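Local coordinates for protein xyloglucan-specific endo-beta-1,4-glucanase BoGH5A (Bacteroides ovatus, PDB 3ZMR) that cleaves the beta-1,4-glucan backbone of xyloglucan, with retention of configuration, to release xyloglucan oligosaccharides, at residues L113-L118 against R330-C335; V158-I163 against K202-A207; M346-N351 against T399-L404; D418-V423 against I459-K464. One frame throughout, in Å; residues are numbered along the deposited sequence.

Overall arrangement
All four contacts lie in the (beta/alpha)8 barrel of the catalytic module, none in the N-terminal BACON domain. Contact 1 sets the start of helix 115-122 against the start of strand 331-337, and contact 2, nested along the chain inside the loop closed by contact 1, pairs helices 157-165 and 191-206 on the barrel's outside. Contact 3 follows, joining the loop after helix 341-344 to the loop after strand 391-396. Last comes contact 4, between helices 406-429 and 456-471, its centre about 20 Å from that of contact 3. Contacts 1 and 3 are the farthest apart, about 35 Å between centres. Contacts 1, 2 and 4 thus join elements of the barrel wall and its outer layer, and contact 3 lies toward the bound xyloglucan oligosaccharide.

Contact 1: residues L113-L118 against R330-C335; sequences LTSMQL and RIFLEC
A capping box opens helix 115-122, and the first residue of that helix, Ser115, sits against Arg330 and Phe332 where strand 331-337 enters the barrel. Thr114 OG1 accepts from Gln117 N at 3.0 Å, and Gln117 OE1 takes Thr114 N in return with an N-H...O angle of 162°, in its carbonyl plane and on a lone pair. The box fixes the first turn, from which Ser115 and Leu118 face the strand. Ser115 CB meets Phe332 CE1 at 3.6 Å, and Ser115 O comes obliquely to Phe332 CZ at 3.5 Å. Leu118 CD2 approaches the same ring at its edge, 4.4 Å from Phe332 CE1. With CG anti to its own carbonyl carbon (chi1 -74°), Phe332 swings its ring toward the helix. Arg330 has two conformers; in one, Leu113 O lies over the guanidinium face, a placement to be taken as doubtful. Replacing Phe332 by an alanine would probably leave a gap beside Ser115 and take from Leu118 its apolar neighbour on the strand. Ser115 OG, close to the Arg330 backbone, has its main polar partner in His303, just ahead of the adjacent strand 304-307. Phe332 also packs on Ile305 of that strand and on Ser119 and Met122 farther along helix 115-122.

Contact 2: residues V158-I163 against K202-A207; sequences VLFEGI and KAALDA
Phe160 lays one face of its ring on the methyl of Ala204, a CH-pi contact with Ala204 CB 3.6 Å from the ring centroid and only 8° off the normal. The methyl is therefore centred on the ring, at a similar distance from all six of its carbons. Ala203 CB comes obliquely to the same ring, 3.9 Å from Phe160 CD2. One turn on, Ala207 fills the angle where the Phe160 side chain leaves its helix, its CB lying 3.8 Å from Phe160 CB. Ala207 CB also reaches the next residue, Glu161 N at 3.9 Å and Glu161 CG at 4.2 Å. With alanines at all three touching positions of segment 202-207, the backbones come close, Phe160 CA and Ala204 CA being 5.4 Å apart. The Phe160 CG is anti to the carbonyl carbon (chi1 -66°), which directs the ring across to helix 191-206. Farther out the charges pair along their own helices: Glu161 OE2 with Lys157, and Lys202 NZ with the syn lone pair of Asp206 OD2 at 2.8 Å. Inward, Phe160 rests on Val171 and Ile173 of strand 170-173, while Ala204 touches Val171 and Val211. Strand 170-173, helix 191-206 and strand 210-214 make a beta-alpha-beta crossover, and the packing of its helix on the preceding one is that of neighbouring outer-layer helices in a (beta/alpha)8 barrel.

Contact 3: residues M346-N351 against T399-L404; sequences MPNDEN and TLRDQL
Two loops face each other here, each with a type I turn, Pro347 to Glu350 in one and Arg401 to Leu404 in the other, and Asn348 CA stands 7.5 Å from Arg401 CA. Arg401 reaches across with its chain extended from CG to NE and grips Met346 O end-on, NH1 at 2.8 Å and NH2 at 2.9 Å. The acceptor lies in the guanidinium plane for both bonds. The other proton of Arg401 NH1 goes to Asn348 OD1, 2.8 Å away, in a fairly straight bond of 161°; the nitrogen stands above the amide's carbonyl plane, away from the lone pairs, and the two flat groups are 85° apart. Arg401 NH2 also bonds to Phe343 O, and Thr399 CG2 lies over the centre of one guanidinium face, so the group is held both in its plane and from one side. These are beta-alpha loops, following strands 331-337 and 391-396 at the end of the barrel that carries the active site; the Asn348 side chain is about 8 Å from a bound xylose of the oligosaccharide. Gln403 bends at chi2 (-81°), bringing its NE2 to the same Asn348 OD1 in a weak bond of 2.9 Å. Asn348 ND2 donates a hydrogen bond to a water 3.1 Å away, and this water bonds to Thr399 OG1 at 2.8 Å. A second water, weakly bonded to Asn348 ND2, connects to Gln403 OE1.

Contact 4: residues D418-V423 against I459-K464; sequences DYIEYV and IAAIMK
Glu421 OE2 accepts a 2.6 Å bond from a water that also takes a weak one from Lys464 NZ, so the water links the two charged ends across the contact. Their helices, 406-429 and 456-471, are neighbours in the outer layer of the (beta/alpha)8 barrel and run in the same general direction, the axes of the two short segments crossing at -29° with 7.7 Å between them. The direct salt bridge, Glu421 OE1 to Lys464 NZ, is long at 3.3 Å and its hydrogen bond weak. Glu421 sends CG anti to the backbone N (chi1 -179°) and stays extended beyond it, which carries the carboxylate to the lysine; Lys464, also extended, passes across the carboxylate at a slant, its CE 3.4 Å from Glu421 OE2. Shortened to an alanine, Glu421 would no longer offer a carboxylate, and the Lys464 ammonium would probably lose its charge partner here and its chain be freer to move. Closer to the barrel, the helices meet over a small residue: Glu421 CA makes a C-H...O contact with Ala461 O at 3.6 Å, and Ile420 CG2 rests 4.1 Å from Ala461 CB. On the barrel side Ile420 and Ile462 both pack on Tyr436 of strand 433-436, and Ile462 also on Tyr396 of strand 391-396. Between the two isoleucines the packing is tight, with Ile420 CG2 only 3.4 Å from Ile462 CG1.

Contact 1: residues L113-L118 against R330-C335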
loop_
_atom_site.group_PDB
_atom_site.type_symbol
_atom_site.label_atom_id
_atom_site.label_comp_id
_atom_site.label_asym_id
_atom_site.label_seq_id
_atom_site.Cartn_x
_atom_site.Cartn_y
_atom_site.Cartn_z
ATOM N N LEU A 113 -13.957 -11.780 -9.238
ATOM C CA LEU A 113 -14.153 -11.366 -7.845
ATOM C C LEU A 113 -13.553 -9.984 -7.646
ATOM O O LEU A 113 -12.435 -9.732 -8.096
ATOM C CB LEU A 113 -13.446 -12.351 -6.906
ATOM C CG LEU A 113 -13.961 -13.790 -6.873
ATOM C CD1 LEU A 113 -13.036 -14.650 -6.042
ATOM C CD2 LEU A 113 -15.392 -13.805 -6.334
ATOM N N THR A 114 -14.275 -9.101 -6.969
ATOM C CA THR A 114 -13.702 -7.832 -6.560
ATOM C C THR A 114 -12.607 -8.103 -5.513
ATOM O O THR A 114 -12.588 -9.157 -4.888
ATOM C CB THR A 114 -14.720 -6.882 -5.953
ATOM O OG1 THR A 114 -15.201 -7.487 -4.756
ATOM C CG2 THR A 114 -15.864 -6.603 -6.918
ATOM N N SER A 115 -11.697 -7.147 -5.345
ATOM C CA SER A 115 -10.717 -7.255 -4.264
ATOM C C SER A 115 -11.427 -7.449 -2.923
ATOM O O SER A 115 -10.957 -8.196 -2.063
ATOM C CB SER A 115 -9.763 -6.088 -4.263
ATOM O OG SER A 115 -8.924 -6.160 -5.394
ATOM N N MET A 116 -12.548 -6.751 -2.720
ATOM C CA MET A 116 -13.295 -6.935 -1.469
ATOM C C MET A 116 -13.706 -8.410 -1.268
ATOM O O MET A 116 -13.599 -8.980 -0.169
ATOM C CB MET A 116 -14.506 -5.991 -1.405
ATOM C CG MET A 116 -15.244 -6.058 -0.074
ATOM S SD MET A 116 -14.260 -5.554 1.375
ATOM C CE MET A 116 -14.201 -3.834 1.056
ATOM N N GLN A 117 -14.238 -9.023 -2.322
ATOM C CA GLN A 117 -14.667 -10.432 -2.259
ATOM C C GLN A 117 -13.468 -11.344 -2.025
ATOM O O GLN A 117 -13.525 -12.284 -1.254
ATOM C CB GLN A 117 -15.382 -10.828 -3.549
ATOM C CG GLN A 117 -16.777 -10.234 -3.695
ATOM C CD GLN A 117 -17.403 -10.569 -5.026
ATOM O OE1 GLN A 117 -16.850 -10.232 -6.056
ATOM N NE2 GLN A 117 -18.537 -11.280 -5.005
ATOM N N LEU A 118 -12.353 -11.031 -2.679
ATOM C CA LEU A 118 -11.140 -11.816 -2.499
ATOM C C LEU A 118 -10.693 -11.709 -1.046
ATOM O O LEU A 118 -10.245 -12.708 -0.458
ATOM C CB LEU A 118 -10.042 -11.360 -3.453
ATOM C CG LEU A 118 -8.958 -12.414 -3.686
ATOM C CD1 LEU A 118 -9.378 -13.439 -4.717
ATOM C CD2 LEU A 118 -7.640 -11.766 -4.108
ATOM N N ARG A 330 -9.935 -3.825 -8.300
ATOM C CA ARG A 330 -8.831 -4.785 -8.180
ATOM C C ARG A 330 -7.649 -4.198 -7.397
ATOM O O ARG A 330 -6.482 -4.591 -7.623
ATOM C CB ARG A 330 -8.380 -5.306 -9.542
ATOM C CG ARG A 330 -9.408 -6.153 -10.294
ATOM C CD ARG A 330 -9.813 -7.401 -9.520
ATOM N NE ARG A 330 -10.629 -8.341 -10.307
ATOM C CZ ARG A 330 -11.939 -8.207 -10.526
ATOM N NH1 ARG A 330 -12.617 -7.182 -9.997
ATOM N NH2 ARG A 330 -12.573 -9.129 -11.252
ATOM N N ILE A 331 -7.959 -3.290 -6.469
ATOM C CA ILE A 331 -6.970 -2.663 -5.589
ATOM C C ILE A 331 -7.356 -2.790 -4.110
ATOM O O ILE A 331 -8.497 -2.563 -3.690
ATOM C CB ILE A 331 -6.723 -1.181 -5.939
ATOM C CG1 ILE A 331 -6.084 -1.084 -7.350
ATOM C CG2 ILE A 331 -5.783 -0.530 -4.911
ATOM C CD1 ILE A 331 -5.870 0.288 -7.911
ATOM N N PHE A 332 -6.357 -3.184 -3.324
ATOM C CA PHE A 332 -6.413 -3.157 -1.851
ATOM C C PHE A 332 -5.594 -1.969 -1.318
ATOM O O PHE A 332 -4.562 -1.620 -1.914
ATOM C CB PHE A 332 -5.684 -4.362 -1.239
ATOM C CG PHE A 332 -6.379 -5.695 -1.345
ATOM C CD1 PHE A 332 -6.447 -6.408 -2.539
ATOM C CD2 PHE A 332 -6.851 -6.310 -0.187
ATOM C CE1 PHE A 332 -7.039 -7.679 -2.584
ATOM C CE2 PHE A 332 -7.440 -7.562 -0.216
ATOM C CZ PHE A 332 -7.539 -8.265 -1.411
ATOM N N LEU A 333 -5.980 -1.466 -0.148
ATOM C CA LEU A 333 -5.134 -0.580 0.661
ATOM C C LEU A 333 -4.381 -1.420 1.692
ATOM O O LEU A 333 -4.934 -2.393 2.246
ATOM C CB LEU A 333 -6.009 0.427 1.426
ATOM C CG LEU A 333 -5.314 1.302 2.473
ATOM C CD1 LEU A 333 -4.353 2.268 1.808
ATOM C CD2 LEU A 333 -6.348 2.101 3.225
ATOM N N GLU A 334 -3.130 -1.025 1.972
ATOM C CA GLU A 334 -2.316 -1.618 3.043
ATOM C C GLU A 334 -1.917 -0.566 4.082
ATOM O O GLU A 334 -1.385 0.486 3.744
ATOM C CB GLU A 334 -1.054 -2.270 2.477
ATOM C CG GLU A 334 -0.111 -2.833 3.533
ATOM C CD GLU A 334 1.076 -3.569 2.975
ATOM O OE1 GLU A 334 1.341 -3.462 1.734
ATOM O OE2 GLU A 334 1.769 -4.256 3.790
ATOM N N CYS A 335 -2.154 -0.921 5.348
ATOM C CA CYS A 335 -1.612 -0.241 6.509
ATOM C C CYS A 335 -0.894 -1.270 7.372
ATOM O O CYS A 335 -1.129 -2.482 7.246
ATOM C CB CYS A 335 -2.706 0.412 7.350
ATOM S SG CYS A 335 -3.658 1.692 6.476
#

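Contact 2: residues V158-I163 against K202-A207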
loop_
_atom_site.group_PDB
_atom_site.type_symbol
_atom_site.label_atom_id
_atom_site.label_comp_id
_atom_site.label_asym_id
_atom_site.label_seq_id
_atom_site.Cartn_x
_atom_site.Cartn_y
_atom_site.Cartn_z
ATOM N N VAL A 158 8.300 -27.115 3.437
ATOM C CA VAL A 158 7.731 -27.523 4.711
ATOM C C VAL A 158 7.286 -26.316 5.546
ATOM O O VAL A 158 6.312 -26.408 6.318
ATOM C CB VAL A 158 8.654 -28.457 5.542
ATOM C CG1 VAL A 158 8.855 -29.784 4.802
ATOM C CG2 VAL A 158 9.964 -27.800 5.876
ATOM N N LEU A 159 7.975 -25.178 5.423
ATOM C CA LEU A 159 7.523 -23.971 6.129
ATOM C C LEU A 159 6.135 -23.546 5.638
ATOM O O LEU A 159 5.226 -23.303 6.416
ATOM C CB LEU A 159 8.511 -22.805 5.911
ATOM C CG LEU A 159 8.057 -21.455 6.468
ATOM C CD1 LEU A 159 7.815 -21.573 7.981
ATOM C CD2 LEU A 159 9.070 -20.364 6.118
ATOM N N PHE A 160 5.990 -23.447 4.316
ATOM C CA PHE A 160 4.696 -23.014 3.763
ATOM C C PHE A 160 3.586 -24.000 4.052
ATOM O O PHE A 160 2.463 -23.587 4.322
ATOM C CB PHE A 160 4.805 -22.710 2.266
ATOM C CG PHE A 160 5.687 -21.518 1.979
ATOM C CD1 PHE A 160 5.390 -20.264 2.540
ATOM C CD2 PHE A 160 6.823 -21.629 1.164
ATOM C CE1 PHE A 160 6.183 -19.161 2.276
ATOM C CE2 PHE A 160 7.621 -20.519 0.914
ATOM C CZ PHE A 160 7.303 -19.291 1.455
ATOM N N GLU A 161 3.903 -25.297 4.015
ATOM C CA GLU A 161 2.938 -26.316 4.401
ATOM C C GLU A 161 2.516 -26.200 5.869
ATOM O O GLU A 161 1.350 -26.368 6.208
ATOM C CB GLU A 161 3.466 -27.722 4.100
ATOM C CG GLU A 161 3.531 -27.996 2.611
ATOM C CD GLU A 161 4.107 -29.333 2.258
ATOM O OE1 GLU A 161 4.850 -29.927 3.080
ATOM O OE2 GLU A 161 3.825 -29.770 1.117
ATOM N N GLY A 162 3.469 -25.853 6.727
ATOM C CA GLY A 162 3.166 -25.676 8.152
ATOM C C GLY A 162 2.282 -24.472 8.396
ATOM O O GLY A 162 1.365 -24.491 9.225
ATOM N N ILE A 163 2.571 -23.382 7.676
ATOM C CA ILE A 163 1.741 -22.166 7.744
ATOM C C ILE A 163 0.292 -22.479 7.372
ATOM O O ILE A 163 -0.659 -22.112 8.098
ATOM C CB ILE A 163 2.352 -21.030 6.892
ATOM C CG1 ILE A 163 3.648 -20.509 7.540
ATOM C CG2 ILE A 163 1.353 -19.887 6.647
ATOM C CD1 ILE A 163 4.473 -19.660 6.581
ATOM N N LYS A 202 6.419 -19.981 -5.765
ATOM C CA LYS A 202 5.850 -21.227 -6.261
ATOM C C LYS A 202 5.567 -22.224 -5.108
ATOM O O LYS A 202 4.493 -22.851 -5.019
ATOM C CB LYS A 202 6.767 -21.854 -7.321
ATOM C CG LYS A 202 6.183 -23.071 -7.997
ATOM C CD LYS A 202 7.113 -23.668 -9.050
ATOM C CE LYS A 202 6.394 -24.762 -9.832
ATOM N NZ LYS A 202 5.822 -25.839 -8.971
ATOM N N ALA A 203 6.534 -22.365 -4.197
ATOM C CA ALA A 203 6.344 -23.269 -3.034
ATOM C C ALA A 203 5.151 -22.839 -2.164
ATOM O O ALA A 203 4.354 -23.655 -1.729
ATOM C CB ALA A 203 7.618 -23.315 -2.207
ATOM N N ALA A 204 5.018 -21.526 -1.959
ATOM C CA ALA A 204 3.917 -21.005 -1.141
ATOM C C ALA A 204 2.564 -21.252 -1.835
ATOM O O ALA A 204 1.573 -21.651 -1.219
ATOM C CB ALA A 204 4.121 -19.531 -0.865
ATOM N N LEU A 205 2.517 -20.965 -3.126
ATOM C CA LEU A 205 1.300 -21.199 -3.883
ATOM C C LEU A 205 0.916 -22.686 -3.917
ATOM O O LEU A 205 -0.254 -23.057 -3.793
ATOM C CB LEU A 205 1.464 -20.674 -5.309
ATOM C CG LEU A 205 1.478 -19.136 -5.455
ATOM C CD1 LEU A 205 1.936 -18.774 -6.862
ATOM C CD2 LEU A 205 0.156 -18.460 -5.132
ATOM N N ASP A 206 1.917 -23.527 -4.141
ATOM C CA ASP A 206 1.679 -24.981 -4.178
ATOM C C ASP A 206 1.163 -25.546 -2.839
ATOM O O ASP A 206 0.453 -26.545 -2.810
ATOM C CB ASP A 206 2.912 -25.753 -4.643
ATOM C CG ASP A 206 3.282 -25.497 -6.119
ATOM O OD1 ASP A 206 2.486 -24.927 -6.883
ATOM O OD2 ASP A 206 4.397 -25.897 -6.519
ATOM N N ALA A 207 1.530 -24.884 -1.737
ATOM C CA ALA A 207 1.034 -25.208 -0.402
ATOM C C ALA A 207 -0.391 -24.765 -0.147
ATOM O O ALA A 207 -0.971 -25.073 0.873
ATOM C CB ALA A 207 1.972 -24.648 0.664
#

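Contact 3: residues M346-N351 against T399-L404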
loop_
_atom_site.group_PDB
_atom_site.type_symbol
_atom_site.label_atom_id
_atom_site.label_comp_id
_atom_site.label_asym_id
_atom_site.label_seq_id
_atom_site.Cartn_x
_atom_site.Cartn_y
_atom_site.Cartn_z
ATOM N N MET A 346 9.142 -1.455 20.629
ATOM C CA MET A 346 10.213 -0.601 21.204
ATOM C C MET A 346 11.344 -1.524 21.680
ATOM O O MET A 346 11.072 -2.583 22.273
ATOM C CB MET A 346 9.692 0.202 22.372
ATOM C CG MET A 346 10.771 0.942 23.167
ATOM S SD MET A 346 10.088 1.975 24.473
ATOM C CE MET A 346 9.596 3.402 23.517
ATOM N N PRO A 347 12.605 -1.169 21.371
ATOM C CA PRO A 347 13.740 -1.996 21.766
ATOM C C PRO A 347 13.866 -2.211 23.274
ATOM O O PRO A 347 13.388 -1.406 24.094
ATOM C CB PRO A 347 14.963 -1.238 21.215
ATOM C CG PRO A 347 14.450 -0.401 20.104
ATOM C CD PRO A 347 13.016 -0.078 20.456
ATOM N N ASN A 348 14.529 -3.319 23.614
ATOM C CA ASN A 348 14.697 -3.737 24.997
ATOM C C ASN A 348 15.574 -2.802 25.813
ATOM O O ASN A 348 15.527 -2.822 27.044
ATOM C CB ASN A 348 15.238 -5.170 25.054
ATOM C CG ASN A 348 14.187 -6.201 24.707
ATOM O OD1 ASN A 348 13.106 -6.197 25.273
ATOM N ND2 ASN A 348 14.513 -7.100 23.795
ATOM N N ASP A 349 16.395 -2.005 25.135
ATOM C CA ASP A 349 17.260 -1.021 25.827
ATOM C C ASP A 349 16.619 0.376 25.996
ATOM O O ASP A 349 17.275 1.354 26.382
ATOM C CB ASP A 349 18.643 -0.943 25.167
ATOM C CG ASP A 349 18.630 -0.281 23.804
ATOM O OD1 ASP A 349 17.542 -0.103 23.208
ATOM O OD2 ASP A 349 19.739 0.046 23.326
ATOM N N GLU A 350 15.336 0.453 25.659
ATOM C CA GLU A 350 14.530 1.649 25.835
ATOM C C GLU A 350 13.456 1.346 26.879
ATOM O O GLU A 350 13.402 0.238 27.413
ATOM C CB GLU A 350 13.934 2.107 24.497
ATOM C CG GLU A 350 14.998 2.644 23.548
ATOM C CD GLU A 350 14.463 3.035 22.181
ATOM O OE1 GLU A 350 13.303 3.481 22.073
ATOM O OE2 GLU A 350 15.223 2.887 21.214
ATOM N N ASN A 351 12.595 2.317 27.151
ATOM C CA ASN A 351 11.653 2.249 28.259
ATOM C C ASN A 351 10.385 1.508 27.883
ATOM O O ASN A 351 9.290 2.078 27.879
ATOM C CB ASN A 351 11.286 3.669 28.725
ATOM C CG ASN A 351 10.438 3.663 29.979
ATOM O OD1 ASN A 351 10.652 2.837 30.874
ATOM N ND2 ASN A 351 9.481 4.592 30.066
ATOM N N THR A 399 6.851 -8.034 19.889
ATOM C CA THR A 399 8.052 -8.849 20.142
ATOM C C THR A 399 7.855 -9.719 21.390
ATOM O O THR A 399 6.938 -9.506 22.186
ATOM C CB THR A 399 9.304 -7.969 20.270
ATOM O OG1 THR A 399 10.484 -8.796 20.224
ATOM C CG2 THR A 399 9.245 -7.150 21.569
ATOM N N LEU A 400 8.729 -10.711 21.535
ATOM C CA LEU A 400 8.740 -11.538 22.734
ATOM C C LEU A 400 10.050 -11.276 23.472
ATOM O O LEU A 400 11.136 -11.553 22.982
ATOM C CB LEU A 400 8.536 -13.017 22.394
ATOM C CG LEU A 400 8.135 -13.952 23.544
ATOM C CD1 LEU A 400 7.567 -15.274 23.005
ATOM C CD2 LEU A 400 9.315 -14.192 24.496
ATOM N N ARG A 401 9.897 -10.683 24.657
ATOM C CA ARG A 401 11.001 -10.215 25.484
ATOM C C ARG A 401 11.491 -11.350 26.407
ATOM O O ARG A 401 11.136 -11.441 27.590
ATOM C CB ARG A 401 10.587 -8.941 26.238
ATOM C CG ARG A 401 10.078 -7.846 25.308
ATOM C CD ARG A 401 9.836 -6.539 26.024
ATOM N NE ARG A 401 9.100 -5.615 25.155
ATOM C CZ ARG A 401 9.661 -4.774 24.291
ATOM N NH1 ARG A 401 10.981 -4.679 24.148
ATOM N NH2 ARG A 401 8.855 -4.020 23.541
ATOM N N ASP A 402 12.288 -12.224 25.804
ATOM C CA ASP A 402 12.682 -13.498 26.405
ATOM C C ASP A 402 13.713 -13.381 27.513
ATOM O O ASP A 402 14.018 -14.376 28.162
ATOM C CB ASP A 402 13.124 -14.534 25.347
ATOM C CG ASP A 402 14.455 -14.203 24.682
ATOM O OD1 ASP A 402 14.836 -13.032 24.558
ATOM O OD2 ASP A 402 15.102 -15.141 24.170
ATOM N N GLN A 403 14.196 -12.172 27.730
ATOM C CA GLN A 403 15.095 -11.869 28.843
ATOM C C GLN A 403 14.406 -11.675 30.160
ATOM O O GLN A 403 15.074 -11.680 31.215
ATOM C CB GLN A 403 15.965 -10.638 28.538
ATOM C CG GLN A 403 15.312 -9.271 28.789
ATOM C CD GLN A 403 14.392 -8.798 27.655
ATOM O OE1 GLN A 403 14.035 -9.560 26.743
ATOM N NE2 GLN A 403 13.994 -7.545 27.724
ATOM N N LEU A 404 13.108 -11.424 30.109
ATOM C CA LEU A 404 12.288 -11.300 31.323
ATOM C C LEU A 404 12.180 -12.636 32.045
ATOM O O LEU A 404 12.320 -13.693 31.434
ATOM C CB LEU A 404 10.901 -10.750 31.010
ATOM C CG LEU A 404 10.923 -9.366 30.331
ATOM C CD1 LEU A 404 9.493 -8.935 30.073
ATOM C CD2 LEU A 404 11.677 -8.315 31.153
HETATM O O HOH W 1 12.663 -8.767 21.986
HETATM O O HOH W 2 14.146 -10.210 23.852
#

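Contact 4: residues D418-V423 against I459-K464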
loop_
_atom_site.group_PDB
_atom_site.type_symbol
_atom_site.label_atom_id
_atom_site.label_comp_id
_atom_site.label_asym_id
_atom_site.label_seq_id
_atom_site.Cartn_x
_atom_site.Cartn_y
_atom_site.Cartn_z
ATOM N N ASP A 418 -3.049 -11.857 24.648
ATOM C CA ASP A 418 -4.272 -11.050 24.814
ATOM C C ASP A 418 -4.315 -9.986 23.699
ATOM O O ASP A 418 -5.350 -9.745 23.073
ATOM C CB ASP A 418 -4.310 -10.379 26.204
ATOM C CG ASP A 418 -4.571 -11.360 27.331
ATOM O OD1 ASP A 418 -4.951 -12.547 27.075
ATOM O OD2 ASP A 418 -4.397 -10.913 28.487
ATOM N N TYR A 419 -3.177 -9.343 23.478
ATOM C CA TYR A 419 -3.034 -8.278 22.483
ATOM C C TYR A 419 -3.281 -8.818 21.051
ATOM O O TYR A 419 -4.047 -8.262 20.275
ATOM C CB TYR A 419 -1.623 -7.641 22.564
ATOM C CG TYR A 419 -1.358 -6.626 21.485
ATOM C CD1 TYR A 419 -1.731 -5.310 21.646
ATOM C CD2 TYR A 419 -0.742 -6.998 20.305
ATOM C CE1 TYR A 419 -1.532 -4.375 20.662
ATOM C CE2 TYR A 419 -0.480 -6.056 19.317
ATOM C CZ TYR A 419 -0.873 -4.743 19.495
ATOM O OH TYR A 419 -0.680 -3.809 18.475
ATOM N N ILE A 420 -2.617 -9.903 20.731
ATOM C CA ILE A 420 -2.750 -10.573 19.450
ATOM C C ILE A 420 -4.192 -10.933 19.165
ATOM O O ILE A 420 -4.733 -10.628 18.079
ATOM C CB ILE A 420 -1.836 -11.832 19.361
ATOM C CG1 ILE A 420 -0.361 -11.415 19.264
ATOM C CG2 ILE A 420 -2.209 -12.694 18.155
ATOM C CD1 ILE A 420 0.634 -12.538 19.485
ATOM N N GLU A 421 -4.845 -11.595 20.110
ATOM C CA GLU A 421 -6.244 -11.970 19.948
ATOM C C GLU A 421 -7.102 -10.737 19.722
ATOM O O GLU A 421 -7.995 -10.752 18.872
ATOM C CB GLU A 421 -6.734 -12.718 21.186
ATOM C CG GLU A 421 -8.186 -13.162 21.100
ATOM C CD GLU A 421 -8.764 -13.640 22.424
ATOM O OE1 GLU A 421 -8.012 -14.209 23.261
ATOM O OE2 GLU A 421 -9.993 -13.474 22.602
ATOM N N TYR A 422 -6.832 -9.681 20.478
ATOM C CA TYR A 422 -7.666 -8.466 20.435
ATOM C C TYR A 422 -7.505 -7.776 19.066
ATOM O O TYR A 422 -8.496 -7.361 18.421
ATOM C CB TYR A 422 -7.368 -7.474 21.567
ATOM C CG TYR A 422 -8.452 -6.427 21.685
ATOM C CD1 TYR A 422 -9.637 -6.700 22.358
ATOM C CD2 TYR A 422 -8.324 -5.200 21.053
ATOM C CE1 TYR A 422 -10.644 -5.762 22.407
ATOM C CE2 TYR A 422 -9.318 -4.256 21.095
ATOM C CZ TYR A 422 -10.478 -4.536 21.771
ATOM O OH TYR A 422 -11.479 -3.589 21.814
ATOM N N VAL A 423 -6.274 -7.635 18.615
ATOM C CA VAL A 423 -6.035 -7.018 17.301
ATOM C C VAL A 423 -6.746 -7.829 16.197
ATOM O O VAL A 423 -7.433 -7.269 15.340
ATOM C CB VAL A 423 -4.540 -6.861 17.006
ATOM C CG1 VAL A 423 -4.304 -6.509 15.536
ATOM C CG2 VAL A 423 -3.974 -5.812 17.953
ATOM N N ILE A 459 -0.123 -18.811 18.085
ATOM C CA ILE A 459 -0.942 -19.282 16.958
ATOM C C ILE A 459 -2.387 -19.411 17.428
ATOM O O ILE A 459 -3.342 -18.961 16.747
ATOM C CB ILE A 459 -0.441 -20.598 16.352
ATOM C CG1 ILE A 459 0.957 -20.406 15.741
ATOM C CG2 ILE A 459 -1.439 -21.111 15.319
ATOM C CD1 ILE A 459 1.654 -21.695 15.374
ATOM N N ALA A 460 -2.576 -20.043 18.585
ATOM C CA ALA A 460 -3.929 -20.232 19.142
ATOM C C ALA A 460 -4.628 -18.896 19.423
ATOM O O ALA A 460 -5.855 -18.779 19.243
ATOM C CB ALA A 460 -3.898 -21.098 20.389
ATOM N N ALA A 461 -3.878 -17.873 19.850
ATOM C CA ALA A 461 -4.447 -16.542 20.098
ATOM C C ALA A 461 -5.010 -15.934 18.796
ATOM O O ALA A 461 -6.083 -15.331 18.763
ATOM C CB ALA A 461 -3.402 -15.620 20.691
ATOM N N ILE A 462 -4.255 -16.092 17.714
ATOM C CA ILE A 462 -4.699 -15.630 16.404
ATOM C C ILE A 462 -5.972 -16.390 16.001
ATOM O O ILE A 462 -6.962 -15.763 15.576
ATOM C CB ILE A 462 -3.612 -15.795 15.324
ATOM C CG1 ILE A 462 -2.424 -14.892 15.620
ATOM C CG2 ILE A 462 -4.164 -15.516 13.925
ATOM C CD1 ILE A 462 -1.206 -15.178 14.762
ATOM N N MET A 463 -5.972 -17.711 16.145
ATOM C CA MET A 463 -7.124 -18.492 15.699
ATOM C C MET A 463 -8.363 -18.181 16.556
ATOM O O MET A 463 -9.482 -18.179 16.066
ATOM C CB MET A 463 -6.796 -19.976 15.717
ATOM C CG MET A 463 -5.711 -20.361 14.736
ATOM S SD MET A 463 -6.038 -19.894 13.016
ATOM C CE MET A 463 -4.405 -19.470 12.424
ATOM N N LYS A 464 -8.148 -17.887 17.832
ATOM C CA LYS A 464 -9.238 -17.502 18.748
ATOM C C LYS A 464 -9.818 -16.172 18.273
ATOM O O LYS A 464 -11.046 -15.981 18.221
ATOM C CB LYS A 464 -8.742 -17.392 20.189
ATOM C CG LYS A 464 -9.858 -17.078 21.190
ATOM C CD LYS A 464 -9.418 -17.330 22.619
ATOM C CE LYS A 464 -10.389 -16.703 23.622
ATOM N NZ LYS A 464 -9.734 -16.402 24.937
HETATM O O HOH W 3 -11.607 -13.677 24.663
#